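Protein ten1 (PDB 3KF6) forms an OB-fold complex with stn1 at chromosome ends, is required for telomere maintenance and takes part in single-stranded telomeric DNA binding. Local coordinates at residues B[12-17]-B[100-105]; B[29-32]-B[38-41]; B[52-57]-B[81-86]; B[71-74]-B[78-81]. All coordinates share one frame; numbering follows the deposited sequence.

Contact 1. Residues B[12-17]-B[100-105]; sequences INQIND and ERQKCD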
loop_
_atom_site.group_PDB
_atom_site.type_symbol
_atom_site.label_atom_id
_atom_site.label_comp_id
_atom_site.label_asym_id
_atom_site.label_seq_id
_atom_site.Cartn_x
_atom_site.Cartn_y
_atom_site.Cartn_z
ATOM N N ILE B 12 15.664 4.695 -3.512
ATOM C CA ILE B 12 16.688 3.749 -3.916
ATOM C C ILE B 12 17.964 3.953 -3.103
ATOM O O ILE B 12 18.632 2.984 -2.739
ATOM C CB ILE B 12 16.988 3.871 -5.425
ATOM C CG1 ILE B 12 15.831 3.245 -6.216
ATOM C CG2 ILE B 12 18.316 3.185 -5.764
ATOM C CD1 ILE B 12 15.987 3.333 -7.720
ATOM N N ASN B 13 18.286 5.207 -2.800
ATOM C CA ASN B 13 19.488 5.510 -2.031
ATOM C C ASN B 13 19.456 4.973 -0.598
ATOM O O ASN B 13 20.456 5.063 0.117
ATOM C CB ASN B 13 19.744 7.025 -2.008
ATOM C CG ASN B 13 18.641 7.802 -1.317
ATOM O OD1 ASN B 13 18.290 7.521 -0.171
ATOM N ND2 ASN B 13 18.096 8.799 -2.009
ATOM N N GLN B 14 18.322 4.418 -0.177
ATOM C CA GLN B 14 18.196 3.879 1.178
ATOM C C GLN B 14 18.188 2.356 1.202
ATOM O O GLN B 14 18.175 1.743 2.267
ATOM C CB GLN B 14 16.909 4.379 1.847
ATOM C CG GLN B 14 16.789 5.886 1.959
ATOM C CD GLN B 14 15.433 6.304 2.495
ATOM O OE1 GLN B 14 14.396 5.907 1.958
ATOM N NE2 GLN B 14 15.432 7.108 3.555
ATOM N N ILE B 15 18.189 1.737 0.028
ATOM C CA ILE B 15 18.157 0.284 -0.038
ATOM C C ILE B 15 19.289 -0.377 0.746
ATOM O O ILE B 15 19.070 -1.379 1.424
ATOM C CB ILE B 15 18.187 -0.203 -1.502
ATOM C CG1 ILE B 15 16.890 0.222 -2.198
ATOM C CG2 ILE B 15 18.337 -1.716 -1.550
ATOM C CD1 ILE B 15 16.848 -0.088 -3.684
ATOM N N ASN B 16 20.489 0.189 0.661
ATOM C CA ASN B 16 21.637 -0.372 1.364
ATOM C C ASN B 16 21.597 -0.128 2.869
ATOM O O ASN B 16 22.481 -0.579 3.598
ATOM C CB ASN B 16 22.942 0.175 0.778
ATOM C CG ASN B 16 23.154 -0.255 -0.660
ATOM O OD1 ASN B 16 22.865 -1.395 -1.025
ATOM N ND2 ASN B 16 23.672 0.652 -1.482
ATOM N N ASP B 17 20.578 0.590 3.332
ATOM C CA ASP B 17 20.419 0.852 4.758
ATOM C C ASP B 17 19.486 -0.197 5.351
ATOM O O ASP B 17 19.322 -0.277 6.567
ATOM C CB ASP B 17 19.811 2.237 5.008
ATOM C CG ASP B 17 20.723 3.365 4.582
ATOM O OD1 ASP B 17 21.927 3.294 4.887
ATOM O OD2 ASP B 17 20.232 4.329 3.955
ATOM N N GLU B 100 7.985 12.498 4.065
ATOM C CA GLU B 100 7.084 12.809 5.171
ATOM C C GLU B 100 6.632 11.557 5.909
ATOM O O GLU B 100 6.564 11.542 7.135
ATOM C CB GLU B 100 5.858 13.580 4.674
ATOM C CG GLU B 100 6.121 15.035 4.380
ATOM C CD GLU B 100 6.737 15.753 5.569
ATOM O OE1 GLU B 100 7.948 16.047 5.522
ATOM O OE2 GLU B 100 6.011 16.007 6.556
ATOM N N ARG B 101 6.317 10.502 5.164
ATOM C CA ARG B 101 5.881 9.266 5.801
ATOM C C ARG B 101 6.957 8.656 6.688
ATOM O O ARG B 101 6.646 7.998 7.673
ATOM C CB ARG B 101 5.440 8.239 4.755
ATOM C CG ARG B 101 4.142 8.607 4.083
ATOM C CD ARG B 101 3.567 7.432 3.345
ATOM N NE ARG B 101 3.320 6.298 4.236
ATOM C CZ ARG B 101 2.760 5.159 3.841
ATOM N NH1 ARG B 101 2.387 5.010 2.577
ATOM N NH2 ARG B 101 2.591 4.162 4.703
ATOM N N GLN B 102 8.221 8.864 6.338
ATOM C CA GLN B 102 9.314 8.318 7.135
ATOM C C GLN B 102 9.534 9.172 8.381
ATOM O O GLN B 102 9.943 8.665 9.428
ATOM C CB GLN B 102 10.610 8.264 6.307
ATOM C CG GLN B 102 10.534 7.331 5.113
ATOM C CD GLN B 102 11.833 7.265 4.321
ATOM O OE1 GLN B 102 12.714 8.115 4.461
ATOM N NE2 GLN B 102 11.945 6.260 3.467
ATOM N N LYS B 103 9.233 10.461 8.269
ATOM C CA LYS B 103 9.435 11.393 9.376
ATOM C C LYS B 103 8.255 11.561 10.339
ATOM O O LYS B 103 8.461 11.868 11.518
ATOM C CB LYS B 103 9.840 12.761 8.823
ATOM C CG LYS B 103 11.131 12.728 8.008
ATOM C CD LYS B 103 11.408 14.072 7.349
ATOM C CE LYS B 103 12.623 14.002 6.433
ATOM N NZ LYS B 103 13.883 13.706 7.173
ATOM N N CYS B 104 7.029 11.369 9.850
ATOM C CA CYS B 104 5.839 11.509 10.698
ATOM C C CYS B 104 5.484 10.171 11.341
ATOM O O CYS B 104 5.505 9.127 10.686
ATOM C CB CYS B 104 4.655 12.026 9.876
ATOM S SG CYS B 104 4.979 13.599 9.055
ATOM N N ASP B 105 5.162 10.193 12.630
ATOM C CA ASP B 105 4.829 8.957 13.338
ATOM C C ASP B 105 3.487 8.311 12.969
ATOM O O ASP B 105 2.712 8.885 12.176
ATOM C CB ASP B 105 4.821 9.192 14.843
ATOM C CG ASP B 105 6.207 9.136 15.452
ATOM O OD1 ASP B 105 7.091 8.546 14.804
ATOM O OD2 ASP B 105 6.426 9.674 16.565
ATOM O OXT ASP B 105 3.207 7.219 13.513
#
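Gln14 and Gln102 join two backbones that stay well apart, with 11.6 Å between Gln14 CA and Gln102 CA where residues 12-17 pass the last turn of helix 91-103. Across this gap two side-chain amides, reaching in from opposite directions, pair through their N-H and C=O groups. Gln102 NE2 donates to Gln14 OE1 over 2.9 Å, almost straight, in the carbonyl plane and on a lone pair. In return Gln14 NE2 donates to Gln102 OE1 over 3.0 Å, this time with the donor tilted 20° from the carbonyl plane. The two amides are turned 29° against each other, close enough to coplanar for a cyclic amide pair with one N-H and one carbonyl from each partner. Both chains set CG anti to the carbonyl carbon and then run extended, which carries each amide far enough to span the gap. Each amide has a further anchor: Gln14 OE1 also accepts the backbone N-H of Phe11, and Gln102 NE2 also donates to Leu9 O. On the same helix, Arg101 turns to the stn1 subunit, where it makes a cation-pi contact with Trp136 of that chain. Gln102 thus ties to the body of the OB fold a C-terminal helix that also packs on the partner, consistent with an Rpa2-Rpa3-like complex. With two bonds between the amides and a backbone bond on each, the oxygen and nitrogen ends of both groups have defined places, and this link between helix and loop is made by neutral polar bonds at the surface.

Contact 2. Residues B[29-32]-B[38-41]; sequences CVQS and LRLI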
loop_
_atom_site.group_PDB
_atom_site.type_symbol
_atom_site.label_atom_id
_atom_site.label_comp_id
_atom_site.label_asym_id
_atom_site.label_seq_id
_atom_site.Cartn_x
_atom_site.Cartn_y
_atom_site.Cartn_z
ATOM N N CYS B 29 14.171 4.766 -12.186
ATOM C CA CYS B 29 14.209 5.081 -13.607
ATOM C C CYS B 29 15.040 4.036 -14.356
ATOM O O CYS B 29 16.177 3.746 -13.974
ATOM C CB CYS B 29 14.811 6.473 -13.789
ATOM S SG CYS B 29 14.773 7.068 -15.470
ATOM N N VAL B 30 14.478 3.481 -15.427
ATOM C CA VAL B 30 15.176 2.445 -16.182
ATOM C C VAL B 30 16.455 2.915 -16.862
ATOM O O VAL B 30 16.438 3.818 -17.697
ATOM C CB VAL B 30 14.254 1.807 -17.248
ATOM C CG1 VAL B 30 15.014 0.742 -18.024
ATOM C CG2 VAL B 30 13.044 1.181 -16.575
ATOM N N GLN B 31 17.572 2.298 -16.490
ATOM C CA GLN B 31 18.859 2.639 -17.085
ATOM C C GLN B 31 19.221 1.574 -18.116
ATOM O O GLN B 31 19.788 1.881 -19.170
ATOM C CB GLN B 31 19.947 2.714 -16.011
ATOM C CG GLN B 31 21.322 3.104 -16.551
ATOM C CD GLN B 31 21.287 4.395 -17.349
ATOM O OE1 GLN B 31 20.754 5.408 -16.892
ATOM N NE2 GLN B 31 21.863 4.365 -18.546
ATOM N N SER B 32 18.891 0.324 -17.804
ATOM C CA SER B 32 19.171 -0.793 -18.700
ATOM C C SER B 32 18.390 -2.041 -18.292
ATOM O O SER B 32 17.972 -2.179 -17.143
ATOM C CB SER B 32 20.671 -1.102 -18.708
ATOM O OG SER B 32 21.116 -1.496 -17.424
ATOM N N LEU B 38 17.418 -5.806 -14.355
ATOM C CA LEU B 38 16.919 -4.470 -14.626
ATOM C C LEU B 38 17.687 -3.517 -13.716
ATOM O O LEU B 38 17.673 -3.671 -12.496
ATOM C CB LEU B 38 15.425 -4.411 -14.299
ATOM C CG LEU B 38 14.545 -3.314 -14.897
ATOM C CD1 LEU B 38 13.221 -3.313 -14.141
ATOM C CD2 LEU B 38 15.220 -1.957 -14.799
ATOM N N ARG B 39 18.370 -2.542 -14.306
ATOM C CA ARG B 39 19.123 -1.583 -13.511
ATOM C C ARG B 39 18.309 -0.300 -13.407
ATOM O O ARG B 39 17.978 0.316 -14.419
ATOM C CB ARG B 39 20.485 -1.303 -14.159
ATOM C CG ARG B 39 21.372 -0.358 -13.356
ATOM C CD ARG B 39 22.817 -0.410 -13.842
ATOM N NE ARG B 39 23.695 0.469 -13.073
ATOM C CZ ARG B 39 23.785 1.784 -13.250
ATOM N NH1 ARG B 39 23.051 2.381 -14.177
ATOM N NH2 ARG B 39 24.612 2.502 -12.497
ATOM N N LEU B 40 17.970 0.083 -12.177
ATOM C CA LEU B 40 17.192 1.294 -11.945
ATOM C C LEU B 40 18.019 2.335 -11.218
ATOM O O LEU B 40 18.844 2.005 -10.367
ATOM C CB LEU B 40 15.948 0.992 -11.113
ATOM C CG LEU B 40 14.875 0.100 -11.724
ATOM C CD1 LEU B 40 13.710 -0.001 -10.751
ATOM C CD2 LEU B 40 14.398 0.684 -13.041
ATOM N N ILE B 41 17.786 3.598 -11.549
ATOM C CA ILE B 41 18.520 4.676 -10.911
ATOM C C ILE B 41 17.578 5.769 -10.439
ATOM O O ILE B 41 16.431 5.861 -10.874
ATOM C CB ILE B 41 19.538 5.323 -11.876
ATOM C CG1 ILE B 41 18.800 5.969 -13.051
ATOM C CG2 ILE B 41 20.523 4.272 -12.384
ATOM C CD1 ILE B 41 19.705 6.714 -14.014
#
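Val30 and Leu40 form the apolar centre, a non-hydrogen-bonded antiparallel pair whose methyls Val30 CG2 and Leu40 CD2 meet at 3.8 Å. The other methyl of Val30, CG1, lies 4.2 Å from Leu38 CD2. Leu66 and Ile68 of strand 65-74 pack on this face, which looks into the OB barrel. Cys29 and Ile41 point to the other face, with Cys29 CB 4.1 Å from Ile41 CG1, and are joined by a pair of backbone bonds, Cys29 N to Ile41 O (2.8 Å) and Ile41 N to Cys29 O (2.9 Å). Beyond Val30 the register slips by one: Gln31 and Ser32 both stand opposite Arg39 in a classic beta bulge. Gln31 N donates to Arg39 O and Arg39 N to Ser32 O, each over 2.9 Å. At the polar edge, Arg39 leaves with CG anti to its N (chi1 -177°) and stays extended to NE, which brings it alongside Gln31; the guanidinium turns an edge to the aliphatic part of Gln31, its plane 71° from the amide. Ser32 OG rests near Arg39 CB. All the hydrogen bonds that cross are thus backbone bonds, so the bulge is fixed by the main chain while Gln31 and Arg39 run side by side from it, and the hairpin of strands 23-34 and 37-42 has a greasy side for the barrel and a mixed side of Cys29, Ser32, Arg39 and Ile41.

Contact 3. Residues B[52-57]-B[81-86]; sequences TVVLPD and LLIRSA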
loop_
_atom_site.group_PDB
_atom_site.type_symbol
_atom_site.label_atom_id
_atom_site.label_comp_id
_atom_site.label_asym_id
_atom_site.label_seq_id
_atom_site.Cartn_x
_atom_site.Cartn_y
_atom_site.Cartn_z
ATOM N N THR B 52 13.799 -11.826 -13.519
ATOM C CA THR B 52 13.743 -13.095 -14.236
ATOM C C THR B 52 12.417 -13.842 -14.076
ATOM O O THR B 52 11.909 -14.411 -15.040
ATOM C CB THR B 52 14.886 -14.030 -13.788
ATOM O OG1 THR B 52 16.145 -13.383 -14.003
ATOM C CG2 THR B 52 14.854 -15.330 -14.580
ATOM N N VAL B 53 11.857 -13.843 -12.871
ATOM C CA VAL B 53 10.602 -14.548 -12.631
ATOM C C VAL B 53 9.368 -13.706 -12.941
ATOM O O VAL B 53 8.262 -14.232 -13.057
ATOM C CB VAL B 53 10.483 -15.026 -11.166
ATOM C CG1 VAL B 53 11.642 -15.957 -10.819
ATOM C CG2 VAL B 53 10.439 -13.837 -10.216
ATOM N N VAL B 54 9.550 -12.397 -13.080
ATOM C CA VAL B 54 8.425 -11.510 -13.356
ATOM C C VAL B 54 8.629 -10.689 -14.631
ATOM O O VAL B 54 8.539 -9.461 -14.621
ATOM C CB VAL B 54 8.170 -10.571 -12.147
ATOM C CG1 VAL B 54 9.383 -9.683 -11.910
ATOM C CG2 VAL B 54 6.913 -9.741 -12.377
ATOM N N LEU B 55 8.896 -11.379 -15.735
ATOM C CA LEU B 55 9.103 -10.712 -17.017
ATOM C C LEU B 55 7.836 -10.027 -17.519
ATOM O O LEU B 55 6.815 -10.675 -17.740
ATOM C CB LEU B 55 9.591 -11.713 -18.067
ATOM C CG LEU B 55 11.104 -11.867 -18.253
ATOM C CD1 LEU B 55 11.772 -12.174 -16.931
ATOM C CD2 LEU B 55 11.377 -12.976 -19.258
ATOM N N PRO B 56 7.888 -8.697 -17.697
ATOM C CA PRO B 56 6.736 -7.930 -18.177
ATOM C C PRO B 56 6.301 -8.392 -19.564
ATOM O O PRO B 56 7.131 -8.787 -20.383
ATOM C CB PRO B 56 7.259 -6.495 -18.185
ATOM C CG PRO B 56 8.254 -6.498 -17.067
ATOM C CD PRO B 56 8.985 -7.798 -17.298
ATOM N N ASP B 57 5.000 -8.336 -19.824
ATOM C CA ASP B 57 4.467 -8.753 -21.113
ATOM C C ASP B 57 4.421 -7.586 -22.100
ATOM O O ASP B 57 3.771 -7.659 -23.145
ATOM C CB ASP B 57 3.072 -9.360 -20.930
ATOM C CG ASP B 57 2.089 -8.392 -20.317
ATOM O OD1 ASP B 57 0.905 -8.768 -20.176
ATOM O OD2 ASP B 57 2.496 -7.261 -19.975
ATOM N N LEU B 81 9.126 -8.640 -7.017
ATOM C CA LEU B 81 7.889 -9.387 -6.815
ATOM C C LEU B 81 6.750 -8.753 -7.611
ATOM O O LEU B 81 5.876 -9.447 -8.131
ATOM C CB LEU B 81 7.516 -9.403 -5.326
ATOM C CG LEU B 81 8.536 -10.028 -4.371
ATOM C CD1 LEU B 81 8.074 -9.838 -2.937
ATOM C CD2 LEU B 81 8.709 -11.498 -4.692
ATOM N N LEU B 82 6.756 -7.426 -7.692
ATOM C CA LEU B 82 5.729 -6.700 -8.429
ATOM C C LEU B 82 6.322 -5.509 -9.166
ATOM O O LEU B 82 7.199 -4.824 -8.645
ATOM C CB LEU B 82 4.646 -6.180 -7.483
ATOM C CG LEU B 82 3.783 -7.170 -6.699
ATOM C CD1 LEU B 82 2.931 -6.401 -5.705
ATOM C CD2 LEU B 82 2.908 -7.967 -7.654
ATOM N N ILE B 83 5.829 -5.262 -10.380
ATOM C CA ILE B 83 6.289 -4.135 -11.180
ATOM C C ILE B 83 5.078 -3.418 -11.771
ATOM O O ILE B 83 4.143 -4.058 -12.256
ATOM C CB ILE B 83 7.170 -4.580 -12.371
ATOM C CG1 ILE B 83 8.299 -5.487 -11.897
ATOM C CG2 ILE B 83 7.748 -3.353 -13.074
ATOM C CD1 ILE B 83 9.110 -6.067 -13.047
ATOM N N ARG B 84 5.093 -2.093 -11.730
ATOM C CA ARG B 84 4.005 -1.301 -12.298
ATOM C C ARG B 84 4.591 -0.011 -12.848
ATOM O O ARG B 84 5.514 0.551 -12.270
ATOM C CB ARG B 84 2.954 -0.955 -11.238
ATOM C CG ARG B 84 1.953 -2.062 -10.916
ATOM C CD ARG B 84 0.985 -2.308 -12.078
ATOM N NE ARG B 84 -0.107 -3.206 -11.710
ATOM C CZ ARG B 84 0.050 -4.484 -11.383
ATOM N NH1 ARG B 84 1.260 -5.029 -11.376
ATOM N NH2 ARG B 84 -1.006 -5.222 -11.063
ATOM N N SER B 85 4.064 0.454 -13.972
ATOM C CA SER B 85 4.543 1.703 -14.549
ATOM C C SER B 85 4.073 2.879 -13.692
ATOM O O SER B 85 2.941 2.885 -13.208
ATOM C CB SER B 85 3.993 1.868 -15.969
ATOM O OG SER B 85 4.185 3.195 -16.433
ATOM N N ALA B 86 4.947 3.866 -13.504
ATOM C CA ALA B 86 4.621 5.064 -12.732
ATOM C C ALA B 86 4.586 6.252 -13.692
ATOM O O ALA B 86 4.892 7.388 -13.320
ATOM C CB ALA B 86 5.674 5.299 -11.645
#
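Val54 and Ile83 bury the most surface here, and the end methyl of Ile83 does most of the touching. Ile83 CD1 lies 3.8 Å from Val54 CG1 and equally far from Val54 O, so it rests against a side chain and the main-chain carbonyl of one residue together. Val54 holds CG1 between its backbone N and carbonyl carbon (chi1 62°), the branch that meets the isoleucine; its other methyl, CG2, approaches Leu81 O only loosely, at 4.4 Å. Ile83 is extended beyond CG1 (chi2 174°) and crosses Val54 obliquely. Pro56 adds to the patch: its ring atom CG is 4.1 Å from Ile83 CD1, and the two side chains cross at about a right angle. The contact is van der Waals packing, mainly of methyls, with no polar bond between the two segments; a single methyl is fitted among two residues of 52-57. Leu81 contributes through its backbone, since its CB points away from 52-57, and the chain turns a corner there: Leu81 and Leu82 both face Val69 in a classic beta bulge. Farther along, Arg84 NH1 bends back to Ile83 O (3.2 Å, above the carbonyl plane), while its NH2 bonds Asn101 OD1 and Pro99 O of the stn1 subunit. The connection from strand 45-50 to strand 65-74, which links the third and fourth barrel strands of the OB fold, is largely irregular, and its early part lies against strand 77-85. Ile83 also touches Ile68 on strand 65-74 and Val51 just after strand 45-50, while Pro56 leans on Tyr33 of strand 23-34.

Contact 4. Residues B[71-74]-B[78-81]; sequences RKRQ and VDVL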
loop_
_atom_site.group_PDB
_atom_site.type_symbol
_atom_site.label_atom_id
_atom_site.label_comp_id
_atom_site.label_asym_id
_atom_site.label_seq_id
_atom_site.Cartn_x
_atom_site.Cartn_y
_atom_site.Cartn_z
ATOM N N ARG B 71 12.164 -7.959 -2.588
ATOM C CA ARG B 71 12.926 -8.248 -1.379
ATOM C C ARG B 71 14.410 -8.035 -1.616
ATOM O O ARG B 71 14.944 -8.420 -2.658
ATOM C CB ARG B 71 12.704 -9.694 -0.928
ATOM C CG ARG B 71 11.318 -9.998 -0.424
ATOM C CD ARG B 71 11.265 -11.388 0.209
ATOM N NE ARG B 71 9.903 -11.716 0.605
ATOM C CZ ARG B 71 9.264 -11.148 1.621
ATOM N NH1 ARG B 71 9.869 -10.226 2.360
ATOM N NH2 ARG B 71 8.008 -11.482 1.878
ATOM N N LYS B 72 15.076 -7.421 -0.645
ATOM C CA LYS B 72 16.506 -7.178 -0.754
ATOM C C LYS B 72 17.244 -8.509 -0.644
ATOM O O LYS B 72 17.047 -9.254 0.318
ATOM C CB LYS B 72 16.963 -6.228 0.358
ATOM C CG LYS B 72 18.451 -5.903 0.352
ATOM C CD LYS B 72 18.740 -4.731 1.283
ATOM C CE LYS B 72 20.205 -4.315 1.260
ATOM N NZ LYS B 72 21.064 -5.267 2.009
ATOM N N ARG B 73 18.081 -8.804 -1.636
ATOM C CA ARG B 73 18.860 -10.042 -1.657
ATOM C C ARG B 73 20.164 -9.814 -0.897
ATOM O O ARG B 73 20.575 -10.631 -0.072
ATOM C CB ARG B 73 19.163 -10.446 -3.103
ATOM C CG ARG B 73 20.032 -11.683 -3.237
ATOM C CD ARG B 73 20.549 -11.851 -4.659
ATOM N NE ARG B 73 19.481 -12.068 -5.631
ATOM C CZ ARG B 73 19.687 -12.260 -6.930
ATOM N NH1 ARG B 73 20.924 -12.260 -7.413
ATOM N NH2 ARG B 73 18.662 -12.456 -7.747
ATOM N N GLN B 74 20.803 -8.691 -1.200
ATOM C CA GLN B 74 22.046 -8.262 -0.571
ATOM C C GLN B 74 22.236 -6.821 -1.031
ATOM O O GLN B 74 21.447 -6.325 -1.838
ATOM C CB GLN B 74 23.226 -9.141 -1.014
ATOM C CG GLN B 74 23.446 -9.199 -2.511
ATOM C CD GLN B 74 24.642 -10.041 -2.900
ATOM O OE1 GLN B 74 25.787 -9.671 -2.640
ATOM N NE2 GLN B 74 24.383 -11.185 -3.525
ATOM N N VAL B 78 17.962 -6.398 -5.621
ATOM C CA VAL B 78 16.596 -6.636 -5.177
ATOM C C VAL B 78 15.887 -7.667 -6.051
ATOM O O VAL B 78 15.928 -7.584 -7.280
ATOM C CB VAL B 78 15.763 -5.329 -5.220
ATOM C CG1 VAL B 78 14.294 -5.642 -4.974
ATOM C CG2 VAL B 78 16.283 -4.332 -4.188
ATOM N N ASP B 79 15.247 -8.640 -5.412
ATOM C CA ASP B 79 14.485 -9.658 -6.127
ATOM C C ASP B 79 13.073 -9.100 -6.284
ATOM O O ASP B 79 12.344 -8.950 -5.304
ATOM C CB ASP B 79 14.446 -10.967 -5.333
ATOM C CG ASP B 79 15.701 -11.797 -5.517
ATOM O OD1 ASP B 79 16.006 -12.158 -6.675
ATOM O OD2 ASP B 79 16.379 -12.092 -4.511
ATOM N N VAL B 80 12.688 -8.796 -7.519
ATOM C CA VAL B 80 11.376 -8.214 -7.784
ATOM C C VAL B 80 10.182 -9.148 -7.652
ATOM O O VAL B 80 10.208 -10.287 -8.125
ATOM C CB VAL B 80 11.334 -7.574 -9.188
ATOM C CG1 VAL B 80 9.973 -6.940 -9.431
ATOM C CG2 VAL B 80 12.438 -6.530 -9.312
ATOM N N LEU B 81 9.126 -8.640 -7.017
ATOM C CA LEU B 81 7.889 -9.387 -6.815
ATOM C C LEU B 81 6.750 -8.753 -7.611
ATOM O O LEU B 81 5.876 -9.447 -8.131
ATOM C CB LEU B 81 7.516 -9.403 -5.326
ATOM C CG LEU B 81 8.536 -10.028 -4.371
ATOM C CD1 LEU B 81 8.074 -9.838 -2.937
ATOM C CD2 LEU B 81 8.709 -11.498 -4.692
#
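Arg73 grips the carboxylate of Asp79 side-on, using two nitrogens for two oxygens. NH2 of Arg73 donates to Asp79 OD1 over 2.9 Å, and NE of Arg73 reaches Asp79 OD2 over a longer 3.3 Å; both bonds are nearly straight. The acceptors lie close to the guanidinium plane, but the nitrogens stand 27° and 34° out of the carboxylate plane, each on the syn side, because the two flat groups are turned 36° against each other. A bend at chi3 of Arg73 turns the guanidinium edge to the carboxylate on the neighbouring strand. Its NH2 has a second acid, Asp50 on strand 45-50, so one charged nitrogen links two carboxylates and probably eases the repulsion between them. Next to this bridge in the ladder, Arg71 and Asp79 form a hydrogen-bonded antiparallel pair, with Arg71 N to Asp79 O at 2.9 Å and Asp79 N to Arg71 O at 2.8 Å. The two segments belong to the hairpin of strands 65-74 and 77-85, the last two barrel strands of the OB fold, and just past the pair Arg73 and Gln74 both face Ile77 in a classic beta bulge. Val78 stands opposite Lys72 on the other face, where it packs on Phe26 and Val47; Val78 CG1 comes to 3.7 Å from Arg71 O. Lys72 NZ leaves for salt bridges with Asp20 and Asp75, and the extended Arg71 pairs through NH1 with Asp5. Along its aliphatic part, Arg71 CG is 4.1 Å from Leu81 CD1, the two side chains meeting at a slant.

From the N terminus, residues 12-17 open contact 1, which closes at the C-terminal helix and so spans nearly the whole chain, with the other three contacts inside it. Contact 2 closes first, a short hairpin of strands 23-34 and 37-42, before contact 3 opens at 52-57. Contact 4, the hairpin 71-74/78-81, falls within the span of contact 3 and shares Leu81 with it; Val54 CG1 and Val80 CG1 also meet at 3.7 Å. Ile12 packs on Leu40 and Ile41 of contact 2, and Ile15 on Lys72 and Val78 of contact 4. Together they join the two hairpins in the barrel and hold the 51-64 connection and helix 91-103 against it.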